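PDB 7JQE: ESAT-6/WXG100 secretion system protein from Streptococcus gallolyticus, which is the EsaA subunit of the type VIIb secretion system, whose extracellular region probably helps carry toxins out of the bacterial cell. Local coordinates for residues R155-A158 with I159-L163. Sequence-based numbering, arbitrary orientation.
With EDO (1,2-ethanediol), chain L.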
ATOM      1  N   ARG A 155      40.900  38.044 -28.199  1.00 91.82           N
ATOM      2  CA  ARG A 155      40.938  38.348 -26.772  1.00 88.71           C
ATOM      3  C   ARG A 155      39.809  37.639 -26.031  1.00 94.42           C
ATOM      4  O   ARG A 155      40.029  37.031 -24.977  1.00 92.24           O
ATOM      5  CB  ARG A 155      40.866  39.863 -26.576  1.00 95.25           C
ATOM      6  CG  ARG A 155      41.105  40.346 -25.156  1.00 98.63           C
ATOM      7  CD  ARG A 155      41.748  41.731 -25.170  1.00 99.85           C
ATOM      8  NE  ARG A 155      41.415  42.460 -26.392  1.00105.02           N
ATOM      9  CZ  ARG A 155      40.412  43.325 -26.504  1.00107.84           C
ATOM     10  NH1 ARG A 155      39.636  43.582 -25.461  1.00111.81           N
ATOM     11  NH2 ARG A 155      40.184  43.934 -27.659  1.00106.52           N
ATOM     12  N   LYS A 156      38.590  37.702 -26.573  1.00 90.87           N
ATOM     13  CA  LYS A 156      37.465  37.004 -25.957  1.00 82.01           C
ATOM     14  C   LYS A 156      37.727  35.507 -25.858  1.00 86.05           C
ATOM     15  O   LYS A 156      37.412  34.880 -24.840  1.00 95.31           O
ATOM     16  CB  LYS A 156      36.186  37.269 -26.749  1.00 77.14           C
ATOM     17  CG  LYS A 156      35.474  38.554 -26.370  1.00 81.56           C
ATOM     18  CD  LYS A 156      34.258  38.784 -27.254  1.00 86.01           C
ATOM     19  CE  LYS A 156      33.212  39.624 -26.539  1.00 90.13           C
ATOM     20  NZ  LYS A 156      33.788  40.884 -25.992  1.00 98.89           N
ATOM     21  N   LEU A 157      38.293  34.911 -26.909  1.00 83.17           N
ATOM     22  CA  LEU A 157      38.603  33.485 -26.864  1.00 85.93           C
ATOM     23  C   LEU A 157      39.572  33.173 -25.728  1.00 88.86           C
ATOM     24  O   LEU A 157      39.374  32.217 -24.969  1.00 87.25           O
ATOM     25  CB  LEU A 157      39.176  33.029 -28.206  1.00 83.71           C
ATOM     26  CG  LEU A 157      39.502  31.536 -28.301  1.00 88.32           C
ATOM     27  CD1 LEU A 157      38.253  30.693 -28.061  1.00 81.16           C
ATOM     28  CD2 LEU A 157      40.136  31.197 -29.640  1.00 92.60           C
ATOM     29  N   ALA A 158      40.626  33.984 -25.592  1.00 88.51           N
ATOM     30  CA  ALA A 158      41.606  33.758 -24.535  1.00 88.01           C
ATOM     31  C   ALA A 158      40.975  33.879 -23.152  1.00 84.53           C
ATOM     32  O   ALA A 158      41.313  33.116 -22.240  1.00 82.81           O
ATOM     33  CB  ALA A 158      42.769  34.740 -24.680  1.00 82.58           C
ATOM     34  N   ILE A 159      40.071  34.843 -22.973  1.00 84.32           N
ATOM     35  CA  ILE A 159      39.407  35.011 -21.683  1.00 79.33           C
ATOM     36  C   ILE A 159      38.529  33.805 -21.381  1.00 81.19           C
ATOM     37  O   ILE A 159      38.578  33.238 -20.283  1.00 82.85           O
ATOM     38  CB  ILE A 159      38.595  36.319 -21.663  1.00 82.61           C
ATOM     39  CG1 ILE A 159      39.517  37.525 -21.870  1.00 83.08           C
ATOM     40  CG2 ILE A 159      37.816  36.443 -20.358  1.00 73.10           C
ATOM     41  CD1 ILE A 159      38.788  38.844 -22.063  1.00 79.11           C
ATOM     42  N   LYS A 160      37.717  33.392 -22.355  1.00 83.38           N
ATOM     43  CA  LYS A 160      36.835  32.247 -22.156  1.00 81.31           C
ATOM     44  C   LYS A 160      37.627  31.000 -21.778  1.00 76.45           C
ATOM     45  O   LYS A 160      37.281  30.297 -20.823  1.00 79.91           O
ATOM     46  CB  LYS A 160      36.008  32.007 -23.420  1.00 81.36           C
ATOM     47  CG  LYS A 160      35.232  30.709 -23.424  1.00 77.38           C
ATOM     48  CD  LYS A 160      34.243  30.673 -24.577  1.00 88.14           C
ATOM     49  CE  LYS A 160      33.190  31.763 -24.434  1.00 94.57           C
ATOM     50  NZ  LYS A 160      32.152  31.695 -25.504  1.00100.31           N
ATOM     51  N   ILE A 161      38.704  30.716 -22.512  1.00 79.61           N
ATOM     52  CA  ILE A 161      39.506  29.529 -22.228  1.00 73.69           C
ATOM     53  C   ILE A 161      40.067  29.583 -20.814  1.00 83.97           C
ATOM     54  O   ILE A 161      40.174  28.555 -20.134  1.00 90.77           O
ATOM     55  CB  ILE A 161      40.623  29.374 -23.275  1.00 76.27           C
ATOM     56  CG1 ILE A 161      40.025  29.066 -24.649  1.00 78.78           C
ATOM     57  CG2 ILE A 161      41.605  28.294 -22.850  1.00 77.28           C
ATOM     58  CD1 ILE A 161      41.056  28.853 -25.729  1.00 82.36           C
ATOM     59  N   ASP A 162      40.435  30.778 -20.345  1.00 81.66           N
ATOM     60  CA  ASP A 162      40.952  30.900 -18.985  1.00 81.78           C
ATOM     61  C   ASP A 162      39.854  30.685 -17.949  1.00 78.55           C
ATOM     62  O   ASP A 162      40.104  30.105 -16.885  1.00 79.82           O
ATOM     63  CB  ASP A 162      41.613  32.264 -18.788  1.00 80.77           C
ATOM     64  CG  ASP A 162      43.050  32.293 -19.274  1.00 92.95           C
ATOM     65  OD1 ASP A 162      43.704  31.229 -19.275  1.00 96.97           O
ATOM     66  OD2 ASP A 162      43.531  33.384 -19.649  1.00 93.42           O
ATOM     67  N   LEU A 163      38.636  31.148 -18.232  1.00 73.36           N
ATOM     68  CA  LEU A 163      37.552  30.998 -17.265  1.00 72.17           C
ATOM     69  C   LEU A 163      37.109  29.544 -17.145  1.00 74.89           C
ATOM     70  O   LEU A 163      36.817  29.070 -16.041  1.00 70.51           O
ATOM     71  CB  LEU A 163      36.374  31.890 -17.654  1.00 75.31           C
ATOM     72  CG  LEU A 163      36.592  33.386 -17.415  1.00 77.62           C
ATOM     73  CD1 LEU A 163      35.531  34.226 -18.112  1.00 73.10           C
ATOM     74  CD2 LEU A 163      36.608  33.676 -15.923  1.00 77.90           C
TER
HETATM   75  C1  EDO L 711      46.847  32.579 -20.563  1.00105.15           C
HETATM   76  O1  EDO L 711      46.387  33.761 -19.897  1.00104.89           O
HETATM   77  C2  EDO L 711      47.247  32.923 -21.993  1.00103.04           C
HETATM   78  O2  EDO L 711      47.740  31.747 -22.648  1.00101.48           O
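Lys160 N donates to Lys156 O at 2.9 Å, and with an N-H...O angle of 171° the bond is almost straight. It is one of five successive i+4 to i backbone bonds that mark this as regular alpha-helix, about two and a half turns of helix 152-164. Ile159 N to Arg155 O, Ile161 N to Leu157 O and Leu163 N to Ile159 O follow the same pattern. Asp162 N to Ala158 O, 3.1 Å, is the most bent of the four with donors Ile159 to Asp162, at 150°.

The Asp162 carboxylate turns back over the preceding turn. Its CG stands anti to the carbonyl carbon (chi1 -84°), which leaves OD2 3.4 Å from Ala158 O, a pair of acceptors that do not bond. OD2 has two hydrogen-bond partners. Tyr146 OH is one, and O1 of a 1,2-ethanediol, probably from the crystallisation liquor, donates to it at 2.9 Å. The diol also bonds to Ser145 OG, so it bridges the helix and the preceding loop.

The apolar contacts run along two sides of the helix. Arg155 and Ile159 lie side by side on the buried side, with Arg155 CG 4.1 Å from Ile159 CD1. There they pack on Ile484 and Thr480 of helix 462-491 and on Tyr146, joining the short helix to the long one. Leu157 and Ile161 meet on the surface, at an oblique angle. Leu157 CG is anti to its own N, which brings it beside the carbonyl carbon, and its CD1 branch leads towards Ile161. Ile161 CD1 ends 4.0 Å from Leu157 CG and 4.1 Å from Leu157 CD1.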